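Local coordinates for protein iron-containing superoxide dismutase B2 (Trypanosoma brucei, PDB 3ESF) that probably protects the cell from superoxide radicals, using a bound iron ion to convert superoxide into hydrogen peroxide and molecular oxygen, at residues M1-I5 and L40-A44; L15-I20 and T181-V185. The protein carries 1 engineered substitution. All blocks are in the same frame, centred on the assembly; numbering follows the deposited sequence.

Contact 1: M1-I5 and L40-A44; sequences MAFSI and LNAAA
The side-chain amide of Asn41 meets the backbone of Phe3 with both of its ends, an instance of how one side-chain amide can serve the N-H and C=O of a single residue at once. OD1 of Asn41 accepts a hydrogen bond of 2.8 Å from Phe3 N, which lies in the carbonyl plane on a lone pair. ND2 of Asn41 returns a bond of 3.1 Å to Phe3 O, with the acceptor close to the amide plane. Two bonds in opposite directions to one residue fix the rotation of the amide. Asn41 is set for this by its first torsion (chi1 -85°), which puts CG beside its own backbone N, from where the amide reaches the Phe3 backbone. A water bridges the backbones of Ala2 and Asn41, accepting from Ala2 N and donating to Asn41 O.

Beside the amide, the ring of Phe3 takes CD2 of Leu40 almost squarely over one face, 3.6 Å from the ring centroid, in a CH-pi contact. Ala44 CB sits at the edge of that ring, in its plane, 3.7 Å from CE2. Near the chain terminus, Met1 folds back through its bent chain until CE lies 4.0 Å from CB of Asn41. Val55 and Ile58 of helix 55-61 also touch Phe3. The whole is the irregular N-terminal segment packed against the C-terminal part of helix 22-45, the first long helix of the alpha-hairpin domain of iron/manganese superoxide dismutases.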
ATOM      1  N   MET A   1       6.096  27.414 -12.921  1.00 28.19           N
ATOM      2  CA  MET A   1       5.524  26.028 -12.834  1.00 28.68           C
ATOM      3  C   MET A   1       6.536  25.047 -12.247  1.00 26.74           C
ATOM      4  O   MET A   1       7.309  24.461 -12.987  1.00 27.08           O
ATOM      5  CB  MET A   1       5.165  25.550 -14.251  1.00 29.69           C
ATOM      6  CG  MET A   1       3.685  25.549 -14.568  1.00 32.47           C
ATOM      7  SD  MET A   1       2.951  24.077 -13.830  1.00 40.00           S
ATOM      8  CE  MET A   1       2.358  24.719 -12.239  1.00 36.37           C
ATOM      9  N   ALA A   2       6.479  24.844 -10.937  1.00 25.21           N
ATOM     10  CA  ALA A   2       7.690  24.855 -10.103  1.00 23.31           C
ATOM     11  C   ALA A   2       8.527  23.608 -10.207  1.00 22.10           C
ATOM     12  O   ALA A   2       9.755  23.676 -10.217  1.00 21.78           O
ATOM     13  CB  ALA A   2       7.338  25.154  -8.639  1.00 22.95           C
ATOM     14  N   PHE A   3       7.853  22.474 -10.315  1.00 20.93           N
ATOM     15  CA  PHE A   3       8.484  21.177 -10.218  1.00 20.13           C
ATOM     16  C   PHE A   3       8.221  20.380 -11.485  1.00 20.05           C
ATOM     17  O   PHE A   3       7.173  20.497 -12.106  1.00 19.55           O
ATOM     18  CB  PHE A   3       7.995  20.428  -8.976  1.00 19.97           C
ATOM     19  CG  PHE A   3       8.369  21.100  -7.682  1.00 19.54           C
ATOM     20  CD1 PHE A   3       9.618  20.879  -7.114  1.00 20.45           C
ATOM     21  CD2 PHE A   3       7.482  21.965  -7.045  1.00 17.15           C
ATOM     22  CE1 PHE A   3       9.988  21.522  -5.924  1.00 21.65           C
ATOM     23  CE2 PHE A   3       7.830  22.615  -5.851  1.00 18.50           C
ATOM     24  CZ  PHE A   3       9.101  22.399  -5.299  1.00 20.31           C
ATOM     25  N   SER A   4       9.211  19.597 -11.882  1.00 20.84           N
ATOM     26  CA  SER A   4       9.063  18.649 -12.990  1.00 20.46           C
ATOM     27  C   SER A   4       9.840  17.380 -12.671  1.00 20.22           C
ATOM     28  O   SER A   4      10.572  17.320 -11.672  1.00 19.63           O
ATOM     29  CB  SER A   4       9.509  19.265 -14.307  1.00 20.32           C
ATOM     30  OG  SER A   4      10.892  19.541 -14.285  1.00 22.23           O
ATOM     31  N   ILE A   5       9.629  16.349 -13.485  1.00 19.33           N
ATOM     32  CA  ILE A   5      10.404  15.119 -13.364  1.00 18.87           C
ATOM     33  C   ILE A   5      11.052  14.821 -14.709  1.00 19.28           C
ATOM     34  O   ILE A   5      10.515  15.227 -15.743  1.00 18.87           O
ATOM     35  CB  ILE A   5       9.567  13.898 -12.879  1.00 18.28           C
ATOM     36  CG1 ILE A   5       8.316  13.656 -13.767  1.00 18.44           C
ATOM     37  CG2 ILE A   5       9.257  14.041 -11.376  1.00 19.44           C
ATOM     38  CD1 ILE A   5       7.468  12.375 -13.422  1.00 16.89           C
ATOM     39  N   LEU A  40       2.231  18.579  -5.832  1.00 20.01           N
ATOM     40  CA  LEU A  40       3.287  19.449  -5.290  1.00 19.43           C
ATOM     41  C   LEU A  40       3.241  20.825  -5.920  1.00 19.28           C
ATOM     42  O   LEU A  40       3.413  21.825  -5.229  1.00 18.95           O
ATOM     43  CB  LEU A  40       4.689  18.816  -5.404  1.00 19.14           C
ATOM     44  CG  LEU A  40       5.875  19.578  -4.756  1.00 20.30           C
ATOM     45  CD1 LEU A  40       5.677  19.779  -3.272  1.00 19.64           C
ATOM     46  CD2 LEU A  40       7.205  18.897  -4.993  1.00 18.39           C
ATOM     47  N   ASN A  41       3.011  20.868  -7.228  1.00 19.19           N
ATOM     48  CA  ASN A  41       2.887  22.126  -7.955  1.00 19.75           C
ATOM     49  C   ASN A  41       1.698  22.955  -7.458  1.00 19.89           C
ATOM     50  O   ASN A  41       1.798  24.177  -7.347  1.00 19.59           O
ATOM     51  CB  ASN A  41       2.789  21.868  -9.473  1.00 19.53           C
ATOM     52  CG  ASN A  41       4.153  21.726 -10.134  1.00 19.70           C
ATOM     53  OD1 ASN A  41       5.158  22.238  -9.621  1.00 21.26           O
ATOM     54  ND2 ASN A  41       4.196  21.059 -11.294  1.00 19.33           N
ATOM     55  N   ALA A  42       0.588  22.283  -7.148  1.00 19.82           N
ATOM     56  CA  ALA A  42      -0.559  22.965  -6.523  1.00 20.73           C
ATOM     57  C   ALA A  42      -0.221  23.569  -5.146  1.00 20.79           C
ATOM     58  O   ALA A  42      -0.636  24.683  -4.840  1.00 21.78           O
ATOM     59  CB  ALA A  42      -1.757  22.026  -6.441  1.00 19.78           C
ATOM     60  N   ALA A  43       0.544  22.850  -4.325  1.00 21.18           N
ATOM     61  CA  ALA A  43       0.978  23.377  -3.017  1.00 21.49           C
ATOM     62  C   ALA A  43       1.929  24.554  -3.193  1.00 21.65           C
ATOM     63  O   ALA A  43       1.871  25.521  -2.430  1.00 22.13           O
ATOM     64  CB  ALA A  43       1.648  22.277  -2.193  1.00 21.53           C
ATOM     65  N   ALA A  44       2.796  24.452  -4.204  1.00 21.62           N
ATOM     66  CA  ALA A  44       3.828  25.452  -4.516  1.00 21.52           C
ATOM     67  C   ALA A  44       3.245  26.760  -5.084  1.00 22.01           C
ATOM     68  O   ALA A  44       3.802  27.834  -4.850  1.00 21.37           O
ATOM     69  CB  ALA A  44       4.853  24.844  -5.468  1.00 21.53           C
TER
HETATM   70  O   HOH W   1       3.918  25.399  -9.029  1.00 25.26           O

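Contact 2: L15-I20 and T181-V185; sequences LAAKGI and TFWNV
Lys18 lays the start of its side chain on Val185, with CB 3.6 Å from CG1 of the valine, and then runs on to a polar finish. Beyond CB its chain stays extended until chi4 (-79°), where it bends and delivers NZ to the backbone carbonyl of Asn184. That hydrogen bond, 2.7 Å from NZ to Asn184 O, lies in the carbonyl plane. A water accepts a further bond from NZ, which also makes a weak hydrogen bond to Gly87 O, so the ammonium group is shared among backbone and water oxygens.

Thr181 divides its two branches between different tasks. Its methyl CG2, anti to the backbone N, presses on the turn, 3.4 Å from Lys18 O and 3.8 Å from Ile20 CG1. Its hydroxyl OG1 instead hydrogen-bonds to Tyr171 OH, which also bonds to Gly19 O. A second water joins OG1, Lys18 O and ND2 of Asn184. Gly19, at a positive phi of 110°, brings its O within 3.6 Å of Thr181 CG2. Within the turn, Leu15 O accepts from both Lys18 N and Ile20 N.

Met83 touches Leu15, Ile20 and Phe182, while Val185 is joined to Ser84 by backbone hydrogen bonding. The turn leading into helix 22-45 is thus seated against the C-terminal part of helix 175-185, beside the loop that follows helix 64-81.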
ATOM      1  N   LEU A  15      10.903  -1.464 -20.931  1.00 19.44           N
ATOM      2  CA  LEU A  15      11.110  -2.678 -20.135  1.00 19.36           C
ATOM      3  C   LEU A  15      10.150  -3.821 -20.524  1.00 20.09           C
ATOM      4  O   LEU A  15      10.152  -4.884 -19.871  1.00 19.79           O
ATOM      5  CB  LEU A  15      11.011  -2.369 -18.621  1.00 19.10           C
ATOM      6  CG  LEU A  15      11.955  -1.312 -18.008  1.00 19.55           C
ATOM      7  CD1 LEU A  15      11.953  -1.333 -16.513  1.00 19.89           C
ATOM      8  CD2 LEU A  15      13.366  -1.498 -18.482  1.00 19.06           C
ATOM      9  N   ALA A  16       9.339  -3.601 -21.567  1.00 20.50           N
ATOM     10  CA  ALA A  16       8.356  -4.593 -22.017  1.00 21.22           C
ATOM     11  C   ALA A  16       8.995  -5.961 -22.366  1.00 21.54           C
ATOM     12  O   ALA A  16       8.479  -7.007 -21.966  1.00 22.28           O
ATOM     13  CB  ALA A  16       7.536  -4.069 -23.162  1.00 21.08           C
ATOM     14  N   ALA A  17      10.125  -5.934 -23.067  1.00 21.31           N
ATOM     15  CA  ALA A  17      10.897  -7.141 -23.417  1.00 21.23           C
ATOM     16  C   ALA A  17      11.431  -7.919 -22.206  1.00 21.35           C
ATOM     17  O   ALA A  17      11.782  -9.076 -22.329  1.00 21.42           O
ATOM     18  CB  ALA A  17      12.042  -6.746 -24.288  1.00 21.40           C
ATOM     19  N   LYS A  18      11.535  -7.257 -21.052  1.00 21.79           N
ATOM     20  CA  LYS A  18      12.053  -7.882 -19.822  1.00 22.27           C
ATOM     21  C   LYS A  18      11.054  -8.010 -18.664  1.00 21.88           C
ATOM     22  O   LYS A  18      11.421  -8.342 -17.535  1.00 22.29           O
ATOM     23  CB  LYS A  18      13.336  -7.197 -19.340  1.00 23.28           C
ATOM     24  CG  LYS A  18      14.607  -8.000 -19.696  1.00 24.93           C
ATOM     25  CD  LYS A  18      15.811  -7.110 -19.894  1.00 28.06           C
ATOM     26  CE  LYS A  18      17.078  -7.925 -20.187  1.00 27.70           C
ATOM     27  NZ  LYS A  18      17.592  -8.456 -18.883  1.00 30.76           N
ATOM     28  N   GLY A  19       9.787  -7.738 -18.928  1.00 21.49           N
ATOM     29  CA  GLY A  19       8.758  -8.064 -17.949  1.00 21.01           C
ATOM     30  C   GLY A  19       8.082  -6.911 -17.237  1.00 21.05           C
ATOM     31  O   GLY A  19       7.361  -7.122 -16.267  1.00 21.22           O
ATOM     32  N   ILE A  20       8.292  -5.681 -17.706  1.00 20.90           N
ATOM     33  CA  ILE A  20       7.489  -4.562 -17.195  1.00 20.58           C
ATOM     34  C   ILE A  20       6.831  -3.870 -18.396  1.00 19.95           C
ATOM     35  O   ILE A  20       7.492  -3.204 -19.164  1.00 20.43           O
ATOM     36  CB  ILE A  20       8.286  -3.586 -16.227  1.00 20.34           C
ATOM     37  CG1 ILE A  20       8.941  -4.354 -15.062  1.00 21.33           C
ATOM     38  CG2 ILE A  20       7.349  -2.558 -15.627  1.00 21.09           C
ATOM     39  CD1 ILE A  20       9.746  -3.525 -14.042  1.00 19.77           C
ATOM     40  N   THR A 181      11.543 -10.364 -11.762  1.00 19.44           N
ATOM     41  CA  THR A 181      11.680  -9.438 -12.888  1.00 19.48           C
ATOM     42  C   THR A 181      12.598  -8.231 -12.585  1.00 19.18           C
ATOM     43  O   THR A 181      13.423  -7.873 -13.423  1.00 19.29           O
ATOM     44  CB  THR A 181      10.286  -9.014 -13.394  1.00 19.27           C
ATOM     45  OG1 THR A 181       9.696 -10.154 -14.036  1.00 18.80           O
ATOM     46  CG2 THR A 181      10.370  -7.814 -14.344  1.00 18.45           C
ATOM     47  N   PHE A 182      12.499  -7.655 -11.380  1.00 19.06           N
ATOM     48  CA  PHE A 182      13.426  -6.585 -10.970  1.00 19.41           C
ATOM     49  C   PHE A 182      14.901  -6.997 -11.101  1.00 19.44           C
ATOM     50  O   PHE A 182      15.741  -6.218 -11.561  1.00 20.00           O
ATOM     51  CB  PHE A 182      13.134  -6.069  -9.540  1.00 19.27           C
ATOM     52  CG  PHE A 182      14.062  -4.948  -9.111  1.00 19.19           C
ATOM     53  CD1 PHE A 182      13.840  -3.642  -9.556  1.00 17.30           C
ATOM     54  CD2 PHE A 182      15.173  -5.214  -8.283  1.00 20.05           C
ATOM     55  CE1 PHE A 182      14.709  -2.605  -9.203  1.00 20.27           C
ATOM     56  CE2 PHE A 182      16.045  -4.200  -7.922  1.00 19.71           C
ATOM     57  CZ  PHE A 182      15.830  -2.892  -8.385  1.00 20.07           C
ATOM     58  N   TRP A 183      15.208  -8.228 -10.706  1.00 19.64           N
ATOM     59  CA  TRP A 183      16.574  -8.775 -10.886  1.00 19.49           C
ATOM     60  C   TRP A 183      17.025  -8.911 -12.341  1.00 19.63           C
ATOM     61  O   TRP A 183      18.235  -8.947 -12.635  1.00 19.81           O
ATOM     62  CB  TRP A 183      16.683 -10.110 -10.179  1.00 19.05           C
ATOM     63  CG  TRP A 183      16.651  -9.997  -8.688  1.00 18.46           C
ATOM     64  CD1 TRP A 183      15.779 -10.614  -7.844  1.00 17.68           C
ATOM     65  CD2 TRP A 183      17.541  -9.232  -7.867  1.00 18.56           C
ATOM     66  NE1 TRP A 183      16.061 -10.278  -6.541  1.00 17.45           N
ATOM     67  CE2 TRP A 183      17.136  -9.424  -6.524  1.00 18.75           C
ATOM     68  CE3 TRP A 183      18.644  -8.396  -8.136  1.00 19.26           C
ATOM     69  CZ2 TRP A 183      17.803  -8.825  -5.435  1.00 17.82           C
ATOM     70  CZ3 TRP A 183      19.301  -7.786  -7.056  1.00 20.93           C
ATOM     71  CH2 TRP A 183      18.869  -8.010  -5.713  1.00 18.44           C
ATOM     72  N   ASN A 184      16.060  -8.978 -13.258  1.00 19.52           N
ATOM     73  CA  ASN A 184      16.395  -9.027 -14.694  1.00 19.64           C
ATOM     74  C   ASN A 184      16.586  -7.655 -15.320  1.00 19.15           C
ATOM     75  O   ASN A 184      17.053  -7.562 -16.438  1.00 19.27           O
ATOM     76  CB  ASN A 184      15.341  -9.824 -15.485  1.00 19.74           C
ATOM     77  CG  ASN A 184      15.401 -11.321 -15.204  1.00 21.82           C
ATOM     78  OD1 ASN A 184      16.491 -11.906 -15.041  1.00 24.50           O
ATOM     79  ND2 ASN A 184      14.233 -11.957 -15.167  1.00 21.95           N
ATOM     80  N   VAL A 185      16.199  -6.592 -14.610  1.00 18.70           N
ATOM     81  CA  VAL A 185      16.297  -5.216 -15.153  1.00 18.69           C
ATOM     82  C   VAL A 185      17.194  -4.322 -14.293  1.00 18.95           C
ATOM     83  O   VAL A 185      17.508  -3.197 -14.678  1.00 18.47           O
ATOM     84  CB  VAL A 185      14.902  -4.530 -15.365  1.00 17.99           C
ATOM     85  CG1 VAL A 185      14.087  -5.288 -16.427  1.00 17.47           C
ATOM     86  CG2 VAL A 185      14.110  -4.396 -14.029  1.00 18.03           C
TER
HETATM   87  O   HOH W   2      11.538 -10.781 -16.114  1.00 21.51           O
HETATM   88  O   HOH W   3      18.502 -10.501 -17.520  1.00 34.65           O

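Overall arrangement
From the N terminus the chain enters contact 1 at once, passes through the turn of contact 2, and only then starts helix 22-45, which returns to close contact 1 near its far end as a loop of 34 intervening residues. Contact 2 closes much later, after the second hairpin helix and the three-stranded antiparallel sheet, with 160 residues between its segments. The two closures therefore cross rather than nest. Contact 1 remains within the alpha-hairpin domain, whereas contact 2 ties that domain to the C-terminal one. Their centres lie about 31 Å apart. In contact 2 the side chain of Ile20 is about 11 Å from the bound iron ion.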